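Local coordinates for protein polyketide synthase/nonribosomal peptide synthetase hybrid RzxB (Pseudomonas fluorescens, PDB 5IL6) that probably dehydrates beta-hydroxyacyl intermediates during assembly of the polyketide rhizoxin, acting as the dehydratase domain of a trans-AT synthase, at residues Val58-Ala63 with Leu126-Arg131; Ala63-Leu68 with Arg76-Ser81; Leu101-Ser104 with Asp110-Ile113; Ala135-Ala140 with Val238-Cys243. All coordinates share one frame; numbering follows the deposited sequence.

Contact 1 of 4, residues Val58-Ala63 with Leu126-Arg131; sequences VMIQAA and LHCQAR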
loop_
_atom_site.group_PDB
_atom_site.type_symbol
_atom_site.label_atom_id
_atom_site.label_comp_id
_atom_site.label_asym_id
_atom_site.label_seq_id
_atom_site.Cartn_x
_atom_site.Cartn_y
_atom_site.Cartn_z
ATOM N N VAL A 58 -1.015 -4.893 -2.876
ATOM C CA VAL A 58 -1.513 -6.210 -2.491
ATOM C C VAL A 58 -1.955 -6.988 -3.722
ATOM O O VAL A 58 -1.764 -8.206 -3.808
ATOM C CB VAL A 58 -2.658 -6.064 -1.470
ATOM C CG1 VAL A 58 -3.320 -7.411 -1.200
ATOM C CG2 VAL A 58 -2.135 -5.452 -0.177
ATOM N N MET A 59 -2.561 -6.302 -4.689
ATOM C CA MET A 59 -2.988 -6.975 -5.909
ATOM C C MET A 59 -1.796 -7.531 -6.674
ATOM O O MET A 59 -1.862 -8.637 -7.222
ATOM C CB MET A 59 -3.785 -6.002 -6.769
ATOM C CG MET A 59 -4.423 -6.614 -8.008
ATOM S SD MET A 59 -5.371 -5.418 -8.974
ATOM C CE MET A 59 -6.113 -4.429 -7.677
ATOM N N ILE A 60 -0.697 -6.779 -6.725
ATOM C CA ILE A 60 0.512 -7.274 -7.376
ATOM C C ILE A 60 1.047 -8.490 -6.635
ATOM O O ILE A 60 1.439 -9.489 -7.251
ATOM C CB ILE A 60 1.567 -6.156 -7.461
ATOM C CG1 ILE A 60 1.054 -5.021 -8.351
ATOM C CG2 ILE A 60 2.889 -6.703 -8.000
ATOM C CD1 ILE A 60 1.929 -3.782 -8.348
ATOM N N GLN A 61 1.069 -8.427 -5.301
ATOM C CA GLN A 61 1.548 -9.556 -4.512
ATOM C C GLN A 61 0.686 -10.793 -4.741
ATOM O O GLN A 61 1.207 -11.903 -4.900
ATOM C CB GLN A 61 1.575 -9.181 -3.030
ATOM C CG GLN A 61 2.590 -8.093 -2.693
ATOM C CD GLN A 61 2.403 -7.514 -1.304
ATOM O OE1 GLN A 61 1.333 -7.630 -0.706
ATOM N NE2 GLN A 61 3.450 -6.886 -0.780
ATOM N N ALA A 62 -0.637 -10.621 -4.765
ATOM C CA ALA A 62 -1.526 -11.751 -5.016
ATOM C C ALA A 62 -1.321 -12.313 -6.418
ATOM O O ALA A 62 -1.290 -13.533 -6.609
ATOM C CB ALA A 62 -2.979 -11.325 -4.818
ATOM N N ALA A 63 -1.187 -11.435 -7.415
ATOM C CA ALA A 63 -1.025 -11.894 -8.791
ATOM C C ALA A 63 0.276 -12.662 -8.957
ATOM O O ALA A 63 0.305 -13.723 -9.592
ATOM C CB ALA A 63 -1.070 -10.704 -9.749
ATOM N N LEU A 126 -3.777 3.686 -17.537
ATOM C CA LEU A 126 -2.813 3.001 -16.685
ATOM C C LEU A 126 -2.873 3.610 -15.289
ATOM O O LEU A 126 -2.685 4.820 -15.123
ATOM C CB LEU A 126 -1.408 3.109 -17.274
ATOM C CG LEU A 126 -0.287 2.401 -16.505
ATOM C CD1 LEU A 126 -0.478 0.893 -16.538
ATOM C CD2 LEU A 126 1.072 2.778 -17.073
ATOM N N HIS A 127 -3.135 2.773 -14.287
ATOM C CA HIS A 127 -3.255 3.231 -12.908
ATOM C C HIS A 127 -2.027 2.932 -12.067
ATOM O O HIS A 127 -1.717 3.699 -11.150
ATOM C CB HIS A 127 -4.480 2.592 -12.245
ATOM C CG HIS A 127 -5.785 3.131 -12.741
ATOM N ND1 HIS A 127 -6.292 4.346 -12.331
ATOM C CD2 HIS A 127 -6.687 2.623 -13.614
ATOM C CE1 HIS A 127 -7.450 4.562 -12.929
ATOM N NE2 HIS A 127 -7.712 3.533 -13.714
ATOM N N CYS A 128 -1.321 1.844 -12.357
ATOM C CA CYS A 128 -0.154 1.459 -11.580
ATOM C C CYS A 128 0.762 0.625 -12.459
ATOM O O CYS A 128 0.296 -0.171 -13.278
ATOM C CB CYS A 128 -0.550 0.673 -10.322
ATOM S SG CYS A 128 0.845 0.214 -9.252
ATOM N N GLN A 129 2.063 0.821 -12.281
ATOM C CA GLN A 129 3.079 0.129 -13.056
ATOM C C GLN A 129 4.238 -0.196 -12.129
ATOM O O GLN A 129 4.602 0.618 -11.278
ATOM C CB GLN A 129 3.545 0.995 -14.235
ATOM C CG GLN A 129 4.717 0.448 -15.031
ATOM C CD GLN A 129 5.378 1.519 -15.872
ATOM O OE1 GLN A 129 5.321 1.485 -17.102
ATOM N NE2 GLN A 129 6.006 2.485 -15.210
ATOM N N ALA A 130 4.798 -1.393 -12.275
ATOM C CA ALA A 130 5.917 -1.797 -11.436
ATOM C C ALA A 130 6.607 -2.991 -12.077
ATOM O O ALA A 130 6.123 -3.570 -13.053
ATOM C CB ALA A 130 5.456 -2.138 -10.016
ATOM N N ARG A 131 7.747 -3.357 -11.499
ATOM C CA ARG A 131 8.451 -4.583 -11.835
ATOM C C ARG A 131 8.656 -5.376 -10.554
ATOM O O ARG A 131 8.707 -4.807 -9.459
ATOM C CB ARG A 131 9.801 -4.303 -12.523
ATOM C CG ARG A 131 10.925 -3.952 -11.564
ATOM C CD ARG A 131 12.216 -3.617 -12.282
ATOM N NE ARG A 131 13.351 -3.753 -11.368
ATOM C CZ ARG A 131 14.112 -2.752 -10.933
ATOM N NH1 ARG A 131 13.891 -1.504 -11.329
ATOM N NH2 ARG A 131 15.115 -3.000 -10.100
#
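Ile60 lays its terminal methyl over two neighbouring side chains of strand 124-135, Cys128 and Ala130. CD1 is the one atom that bridges to both: it lies 4.2 Å from Cys128 SG and 4.2 Å from Ala130 CB, so the methyl rests across the two, touching a thiol and a methyl of the same strand face. The reach comes from an extended chain, with CG1 anti to the carbonyl carbon (chi1 -64°) and CD1 anti to CA (chi2 172°). A long branched residue suits the helix here, because it spans the gap to a strand whose nearest CA, that of Ala130, is 8.7 Å from Ile60 CA. Alanine is short enough to let the methyl settle over the sheet, and cysteine offers a compact, nearly apolar sulfur. Helix 53-67 is the central helix of a hot-dog fold, and this is its buried face against the wrapping antiparallel sheet. Ile80, Ile113 and Ile115 on the flanking strands also pack on Ile60. Within strand 124-135, His127 and Cys128 stand together opposite Ile115 in a classic beta bulge. Gln129 and Arg131 project from the other face, where the polar end of Arg131 finds Asp82 in a salt bridge.

Contact 2 of 4, residues Ala63-Leu68 with Arg76-Ser81; sequences ALTDAL and RGLVIS
The hydroxyl OG1 of Thr65 donates to the carbonyl O of Gln61, one helical turn back, and on its flank carries a methyl of Leu78, with OG1 3.5 Å from Leu78 CD2. Its torsion suits both tasks: OG1 stands anti to the carbonyl carbon (chi1 -61°), which swings it back along the helix. Threonine therefore spends its polar atom on its own helix and can face a leucine without a missing partner. Leu78 is the strand's main contribution and forks over the helix. Its CD1 meets Leu64 at CG, 4.0 Å away, and also touches Leu68 CD1 at 4.2 Å, while CD2 leans on Leu64 CB as well as on the threonine. Both Leu64 and Leu78 hold chi1 away from a staggered value (-129° and -145°), which is consistent with close packing influencing their rotation. With an alanine in place of Leu78, Leu64, Thr65 and Leu68 would lose the methyls they share, and a gap is likely to open between helix and strand. Here helix 53-67 ends against strand 77-85, which lies between strands 124-135 and 230-239; Leu64 continues onto Leu103, Tyr111 and Ile113 of the hairpin strands 98-105 and 110-118.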
loop_
_atom_site.group_PDB
_atom_site.type_symbol
_atom_site.label_atom_id
_atom_site.label_comp_id
_atom_site.label_asym_id
_atom_site.label_seq_id
_atom_site.Cartn_x
_atom_site.Cartn_y
_atom_site.Cartn_z
ATOM N N ALA A 63 -1.187 -11.435 -7.415
ATOM C CA ALA A 63 -1.025 -11.894 -8.791
ATOM C C ALA A 63 0.276 -12.662 -8.957
ATOM O O ALA A 63 0.305 -13.723 -9.592
ATOM C CB ALA A 63 -1.070 -10.704 -9.749
ATOM N N LEU A 64 1.369 -12.140 -8.398
ATOM C CA LEU A 64 2.646 -12.835 -8.508
ATOM C C LEU A 64 2.594 -14.185 -7.808
ATOM O O LEU A 64 3.100 -15.185 -8.332
ATOM C CB LEU A 64 3.766 -11.979 -7.916
ATOM C CG LEU A 64 4.995 -11.776 -8.803
ATOM C CD1 LEU A 64 5.499 -13.098 -9.394
ATOM C CD2 LEU A 64 4.666 -10.774 -9.888
ATOM N N THR A 65 1.998 -14.229 -6.616
ATOM C CA THR A 65 1.903 -15.483 -5.878
ATOM C C THR A 65 1.128 -16.528 -6.670
ATOM O O THR A 65 1.496 -17.709 -6.680
ATOM C CB THR A 65 1.243 -15.233 -4.522
ATOM O OG1 THR A 65 2.045 -14.320 -3.762
ATOM C CG2 THR A 65 1.082 -16.539 -3.745
ATOM N N ASP A 66 0.047 -16.116 -7.336
ATOM C CA ASP A 66 -0.714 -17.050 -8.158
ATOM C C ASP A 66 0.097 -17.503 -9.367
ATOM O O ASP A 66 0.137 -18.697 -9.686
ATOM C CB ASP A 66 -2.024 -16.399 -8.608
ATOM C CG ASP A 66 -2.985 -17.391 -9.232
ATOM O OD1 ASP A 66 -3.614 -18.160 -8.478
ATOM O OD2 ASP A 66 -3.110 -17.404 -10.474
ATOM N N ALA A 67 0.760 -16.563 -10.044
ATOM C CA ALA A 67 1.527 -16.912 -11.236
ATOM C C ALA A 67 2.687 -17.845 -10.911
ATOM O O ALA A 67 3.129 -18.606 -11.777
ATOM C CB ALA A 67 2.038 -15.638 -11.911
ATOM N N LEU A 68 3.190 -17.810 -9.679
ATOM C CA LEU A 68 4.284 -18.676 -9.258
ATOM C C LEU A 68 3.819 -20.047 -8.779
ATOM O O LEU A 68 4.635 -20.815 -8.258
ATOM C CB LEU A 68 5.099 -17.990 -8.159
ATOM C CG LEU A 68 6.005 -16.856 -8.642
ATOM C CD1 LEU A 68 6.473 -15.996 -7.478
ATOM C CD2 LEU A 68 7.204 -17.434 -9.385
ATOM N N ARG A 76 12.334 -17.301 0.329
ATOM C CA ARG A 76 12.602 -16.118 -0.475
ATOM C C ARG A 76 11.481 -15.116 -0.233
ATOM O O ARG A 76 10.432 -15.443 0.325
ATOM C CB ARG A 76 12.703 -16.461 -1.968
ATOM C CG ARG A 76 13.699 -17.555 -2.304
ATOM C CD ARG A 76 13.835 -17.707 -3.805
ATOM N NE ARG A 76 14.865 -16.813 -4.330
ATOM C CZ ARG A 76 15.104 -16.607 -5.621
ATOM N NH1 ARG A 76 14.367 -17.211 -6.544
ATOM N NH2 ARG A 76 16.073 -15.780 -5.988
ATOM N N GLY A 77 11.716 -13.877 -0.648
ATOM C CA GLY A 77 10.740 -12.814 -0.503
ATOM C C GLY A 77 10.244 -12.309 -1.842
ATOM O O GLY A 77 10.951 -12.377 -2.851
ATOM N N LEU A 78 9.007 -11.823 -1.845
ATOM C CA LEU A 78 8.429 -11.183 -3.016
ATOM C C LEU A 78 8.860 -9.723 -3.030
ATOM O O LEU A 78 8.582 -8.978 -2.081
ATOM C CB LEU A 78 6.906 -11.304 -2.978
ATOM C CG LEU A 78 6.116 -11.484 -4.279
ATOM C CD1 LEU A 78 6.795 -12.425 -5.267
ATOM C CD2 LEU A 78 4.732 -12.012 -3.932
ATOM N N VAL A 79 9.544 -9.312 -4.094
ATOM C CA VAL A 79 10.093 -7.967 -4.204
ATOM C C VAL A 79 9.380 -7.253 -5.342
ATOM O O VAL A 79 9.346 -7.750 -6.475
ATOM C CB VAL A 79 11.612 -7.984 -4.439
ATOM C CG1 VAL A 79 12.152 -6.559 -4.546
ATOM C CG2 VAL A 79 12.321 -8.745 -3.321
ATOM N N ILE A 80 8.801 -6.098 -5.035
ATOM C CA ILE A 80 8.223 -5.201 -6.026
ATOM C C ILE A 80 9.103 -3.961 -6.072
ATOM O O ILE A 80 9.443 -3.399 -5.026
ATOM C CB ILE A 80 6.765 -4.847 -5.683
ATOM C CG1 ILE A 80 5.909 -6.119 -5.653
ATOM C CG2 ILE A 80 6.206 -3.836 -6.679
ATOM C CD1 ILE A 80 4.533 -5.923 -5.043
ATOM N N SER A 81 9.487 -3.549 -7.278
ATOM C CA SER A 81 10.478 -2.498 -7.455
ATOM C C SER A 81 9.987 -1.463 -8.456
ATOM O O SER A 81 9.262 -1.781 -9.403
ATOM C CB SER A 81 11.814 -3.074 -7.936
ATOM O OG SER A 81 12.355 -3.975 -6.987
#

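Contact 3 of 4, residues Leu101-Ser104 with Asp110-Ile113; sequences LELS and DYRI
Ser104 and Arg112 exchange two backbone hydrogen bonds, Ser104 N to Arg112 O at 3.0 Å and Arg112 N to Ser104 O at 2.9 Å, both nearly straight at 167° and 166°. This makes them a hydrogen-bonded antiparallel pair, while Leu103 and Ile113 next to them form a non-hydrogen-bonded one. A CA-H...O contact adds to the backbone pairing where Ile113 CA comes within 3.2 Å of Glu102 O. A water reinforces the pair: it donates to Arg112 O at 3.1 Å and also hydrogen-bonds Ser104 OG, so at this exposed position the water bridges the serine hydroxyl of one strand and the arginine carbonyl of the other. The two strands are the arms of a beta hairpin, part of the hot-dog sheet that curls round helix 53-67, and this fold explains the division between their faces. Apolar packing occupies the helix side. Leu101 CG is 3.7 Å from Ile113 CG2, a methyl that stands anti to the backbone N and is touched by both methyls of Leu101 too; Leu103 lies alongside the Tyr111 ring, Leu103 CD2 approaching Tyr111 CD1 obliquely. Branched aliphatic residues suit this side because Leu101 packs on Met59 and Ala63, and Leu103 on Leu64 and Ala67. Charge is kept to the other face. Arg112, bent at chi2 (-66°), turns back to grip Asp110 side-on, NE 3.2 Å from OD1 and NH2 3.0 Å from OD2 in a salt bridge, although the arginine is poorly ordered.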
loop_
_atom_site.group_PDB
_atom_site.type_symbol
_atom_site.label_atom_id
_atom_site.label_comp_id
_atom_site.label_asym_id
_atom_site.label_seq_id
_atom_site.Cartn_x
_atom_site.Cartn_y
_atom_site.Cartn_z
ATOM N N LEU A 101 -5.059 -6.449 -14.339
ATOM C CA LEU A 101 -3.635 -6.534 -14.025
ATOM C C LEU A 101 -2.972 -7.432 -15.057
ATOM O O LEU A 101 -3.357 -8.596 -15.206
ATOM C CB LEU A 101 -3.399 -7.078 -12.613
ATOM C CG LEU A 101 -1.943 -7.092 -12.119
ATOM C CD1 LEU A 101 -1.909 -6.979 -10.603
ATOM C CD2 LEU A 101 -1.185 -8.344 -12.557
ATOM N N GLU A 102 -1.984 -6.891 -15.765
ATOM C CA GLU A 102 -1.223 -7.642 -16.756
ATOM C C GLU A 102 0.149 -7.983 -16.196
ATOM O O GLU A 102 0.826 -7.117 -15.633
ATOM C CB GLU A 102 -1.076 -6.850 -18.055
ATOM C CG GLU A 102 -2.245 -7.012 -19.008
ATOM C CD GLU A 102 -2.110 -6.149 -20.253
ATOM O OE1 GLU A 102 -1.000 -5.644 -20.516
ATOM O OE2 GLU A 102 -3.117 -5.980 -20.970
ATOM N N LEU A 103 0.549 -9.243 -16.354
ATOM C CA LEU A 103 1.812 -9.747 -15.828
ATOM C C LEU A 103 2.597 -10.380 -16.965
ATOM O O LEU A 103 2.100 -11.293 -17.632
ATOM C CB LEU A 103 1.563 -10.766 -14.713
ATOM C CG LEU A 103 2.691 -11.054 -13.719
ATOM C CD1 LEU A 103 2.137 -11.886 -12.575
ATOM C CD2 LEU A 103 3.866 -11.767 -14.369
ATOM N N SER A 104 3.822 -9.907 -17.176
ATOM C CA SER A 104 4.704 -10.454 -18.194
ATOM C C SER A 104 6.067 -10.732 -17.576
ATOM O O SER A 104 6.379 -10.283 -16.470
ATOM C CB SER A 104 4.842 -9.503 -19.390
ATOM O OG SER A 104 5.371 -8.251 -18.989
ATOM N N ASP A 110 12.333 -11.847 -14.146
ATOM C CA ASP A 110 12.145 -10.399 -14.233
ATOM C C ASP A 110 10.718 -10.144 -14.707
ATOM O O ASP A 110 10.416 -10.269 -15.898
ATOM C CB ASP A 110 13.177 -9.779 -15.170
ATOM C CG ASP A 110 12.883 -8.326 -15.490
ATOM O OD1 ASP A 110 12.213 -7.655 -14.677
ATOM O OD2 ASP A 110 13.331 -7.855 -16.557
ATOM N N TYR A 111 9.844 -9.776 -13.774
ATOM C CA TYR A 111 8.422 -9.616 -14.045
ATOM C C TYR A 111 8.050 -8.144 -14.178
ATOM O O TYR A 111 8.599 -7.283 -13.484
ATOM C CB TYR A 111 7.594 -10.263 -12.935
ATOM C CG TYR A 111 8.072 -11.653 -12.582
ATOM C CD1 TYR A 111 7.829 -12.728 -13.431
ATOM C CD2 TYR A 111 8.783 -11.889 -11.411
ATOM C CE1 TYR A 111 8.270 -14.000 -13.117
ATOM C CE2 TYR A 111 9.230 -13.157 -11.087
ATOM C CZ TYR A 111 8.974 -14.210 -11.945
ATOM O OH TYR A 111 9.419 -15.475 -11.627
ATOM N N ARG A 112 7.106 -7.868 -15.077
ATOM C CA ARG A 112 6.584 -6.528 -15.315
ATOM C C ARG A 112 5.077 -6.548 -15.113
ATOM O O ARG A 112 4.394 -7.452 -15.607
ATOM C CB ARG A 112 6.930 -6.050 -16.730
ATOM C CG ARG A 112 8.411 -6.118 -17.044
ATOM C CD ARG A 112 9.208 -5.149 -16.183
ATOM N NE ARG A 112 10.647 -5.346 -16.338
ATOM C CZ ARG A 112 11.431 -4.676 -17.179
ATOM N NH1 ARG A 112 10.934 -3.727 -17.964
ATOM N NH2 ARG A 112 12.726 -4.954 -17.226
ATOM N N ILE A 113 4.562 -5.552 -14.395
ATOM C CA ILE A 113 3.144 -5.478 -14.065
ATOM C C ILE A 113 2.579 -4.134 -14.503
ATOM O O ILE A 113 3.221 -3.091 -14.338
ATOM C CB ILE A 113 2.901 -5.686 -12.557
ATOM C CG1 ILE A 113 3.422 -7.056 -12.126
ATOM C CG2 ILE A 113 1.416 -5.539 -12.234
ATOM C CD1 ILE A 113 4.812 -7.011 -11.532
HETATM O O HOH W 1 3.052 -6.312 -18.126
#

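Contact 4 of 4, residues Ala135-Ala140 with Val238-Cys243; sequences AEVQAA and VLLADC
Rotation about the first side-chain bond sets the two valines against each other: Val137 and Val238 both place CG1 anti to the backbone N (chi1 -178° and 177°), and these methyls meet, 3.8 Å from CG1 to CG1. In Leu240, CG is anti to the carbonyl carbon (chi1 -74°), which brings its CD2 methyl to Val137 and turns CD1 to Ala139. The contact belongs to a double hot-dog fold, in which two hot-dog halves stand side by side. Residues 135-140 begin the connection that leaves strand 124-135 of the first half for the second, and they pass over the end of strand 230-239 there. No hydrogen bond joins residues 135-140 to 238-243; between them the contact is apolar, while the backbone of Ala135 is held by Gly77, and valine and leucine suit the place by offering branched, apolar surfaces that need no polar partner. Val137 touches both partners. Its other methyl, CG2, is 4.0 Å from Val238 CG1, while its CB lies 3.9 Å from Leu240 CD2. Leu239, between Val238 and Leu240 in sequence, points to the other side of the strand and touches Gln61 of helix 53-67, so the loop covers the face turned away from that helix. Ala139 and Leu240 also rest on Cys274 of strand 274-284. Leu240 CD2 meets the main chain as well, at 3.8 Å from Val137 O.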
loop_
_atom_site.group_PDB
_atom_site.type_symbol
_atom_site.label_atom_id
_atom_site.label_comp_id
_atom_site.label_asym_id
_atom_site.label_seq_id
_atom_site.Cartn_x
_atom_site.Cartn_y
_atom_site.Cartn_z
ATOM N N ALA A 135 13.633 -12.835 -4.232
ATOM C CA ALA A 135 15.001 -12.750 -3.744
ATOM C C ALA A 135 15.097 -13.264 -2.315
ATOM O O ALA A 135 14.121 -13.234 -1.561
ATOM C CB ALA A 135 15.518 -11.309 -3.793
ATOM N N GLU A 136 16.287 -13.744 -1.957
ATOM C CA GLU A 136 16.633 -13.880 -0.549
ATOM C C GLU A 136 16.838 -12.478 0.014
ATOM O O GLU A 136 17.622 -11.699 -0.536
ATOM C CB GLU A 136 17.912 -14.705 -0.381
ATOM C CG GLU A 136 17.943 -16.044 -1.099
ATOM C CD GLU A 136 19.343 -16.638 -1.141
ATOM O OE1 GLU A 136 20.091 -16.339 -2.100
ATOM O OE2 GLU A 136 19.709 -17.383 -0.204
ATOM N N VAL A 137 16.141 -12.143 1.102
ATOM C CA VAL A 137 16.245 -10.799 1.656
ATOM C C VAL A 137 16.506 -10.848 3.156
ATOM O O VAL A 137 16.161 -11.805 3.853
ATOM C CB VAL A 137 14.998 -9.944 1.341
ATOM C CG1 VAL A 137 15.168 -8.526 1.887
ATOM C CG2 VAL A 137 14.768 -9.903 -0.162
ATOM N N GLN A 138 17.141 -9.779 3.631
ATOM C CA GLN A 138 17.565 -9.616 5.012
ATOM C C GLN A 138 16.626 -8.673 5.755
ATOM O O GLN A 138 16.189 -7.655 5.209
ATOM C CB GLN A 138 18.995 -9.091 5.040
ATOM C CG GLN A 138 19.835 -9.657 6.152
ATOM C CD GLN A 138 21.289 -9.269 6.005
ATOM O OE1 GLN A 138 22.121 -10.079 5.596
ATOM N NE2 GLN A 138 21.602 -8.021 6.327
ATOM N N ALA A 139 16.316 -9.026 6.998
ATOM C CA ALA A 139 15.396 -8.249 7.817
ATOM C C ALA A 139 15.932 -6.865 8.159
ATOM O O ALA A 139 17.133 -6.675 8.366
ATOM C CB ALA A 139 15.113 -8.981 9.127
ATOM N N ALA A 140 15.022 -5.897 8.211
ATOM C CA ALA A 140 15.294 -4.649 8.898
ATOM C C ALA A 140 15.172 -4.911 10.394
ATOM O O ALA A 140 14.536 -5.874 10.825
ATOM C CB ALA A 140 14.315 -3.550 8.476
ATOM N N VAL A 238 9.168 -5.091 -0.119
ATOM C CA VAL A 238 9.648 -6.449 0.111
ATOM C C VAL A 238 8.716 -7.119 1.106
ATOM O O VAL A 238 8.494 -6.601 2.207
ATOM C CB VAL A 238 11.098 -6.464 0.616
ATOM C CG1 VAL A 238 11.537 -7.890 0.905
ATOM C CG2 VAL A 238 12.023 -5.815 -0.406
ATOM N N LEU A 239 8.163 -8.263 0.714
ATOM C CA LEU A 239 7.296 -9.056 1.577
ATOM C C LEU A 239 8.091 -10.262 2.068
ATOM O O LEU A 239 8.331 -11.209 1.311
ATOM C CB LEU A 239 6.036 -9.485 0.831
ATOM C CG LEU A 239 5.007 -10.281 1.636
ATOM C CD1 LEU A 239 4.444 -9.449 2.780
ATOM C CD2 LEU A 239 3.889 -10.765 0.725
ATOM N N LEU A 240 8.501 -10.221 3.335
ATOM C CA LEU A 240 9.325 -11.263 3.937
ATOM C C LEU A 240 8.512 -12.414 4.512
ATOM O O LEU A 240 8.943 -13.569 4.441
ATOM C CB LEU A 240 10.207 -10.653 5.027
ATOM C CG LEU A 240 11.363 -9.842 4.451
ATOM C CD1 LEU A 240 11.809 -8.729 5.374
ATOM C CD2 LEU A 240 12.502 -10.815 4.208
ATOM N N ALA A 241 7.352 -12.124 5.089
ATOM C CA ALA A 241 6.566 -13.150 5.757
ATOM C C ALA A 241 5.139 -12.647 5.888
ATOM O O ALA A 241 4.857 -11.460 5.708
ATOM C CB ALA A 241 7.155 -13.496 7.128
ATOM N N ASP A 242 4.235 -13.574 6.197
ATOM C CA ASP A 242 2.851 -13.201 6.441
ATOM C C ASP A 242 2.773 -12.218 7.600
ATOM O O ASP A 242 3.460 -12.372 8.614
ATOM C CB ASP A 242 2.010 -14.443 6.735
ATOM C CG ASP A 242 1.906 -15.371 5.541
ATOM O OD1 ASP A 242 2.132 -14.907 4.404
ATOM O OD2 ASP A 242 1.595 -16.564 5.740
ATOM N N CYS A 243 1.934 -11.205 7.445
ATOM C CA CYS A 243 1.814 -10.154 8.444
ATOM C C CYS A 243 0.618 -10.415 9.345
ATOM O O CYS A 243 -0.485 -10.642 8.834
ATOM C CB CYS A 243 1.669 -8.793 7.769
ATOM S SG CYS A 243 3.072 -8.350 6.717
#

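How the contacts relate
Contacts 1, 2 and 3 cluster in the first hot-dog half, their centres 8 to 10 Å apart, and contacts 1 and 2 use successive turns of helix 53-67, sharing Ala63. Contact 3 joins hairpin strands on which the same helix rests, so one helix supplies residues to two contacts and packs on the strands of the third. Along the chain, contacts 2 and 3 both fall between the segments of contact 1, and contact 4 follows. Its centre lies 11 Å from contact 2 but about 20 Å from contact 3. Neighbouring strands 77-85 and 230-239 connect contacts 2 and 4, so the helix-filled first half runs directly into the second half of the dehydratase.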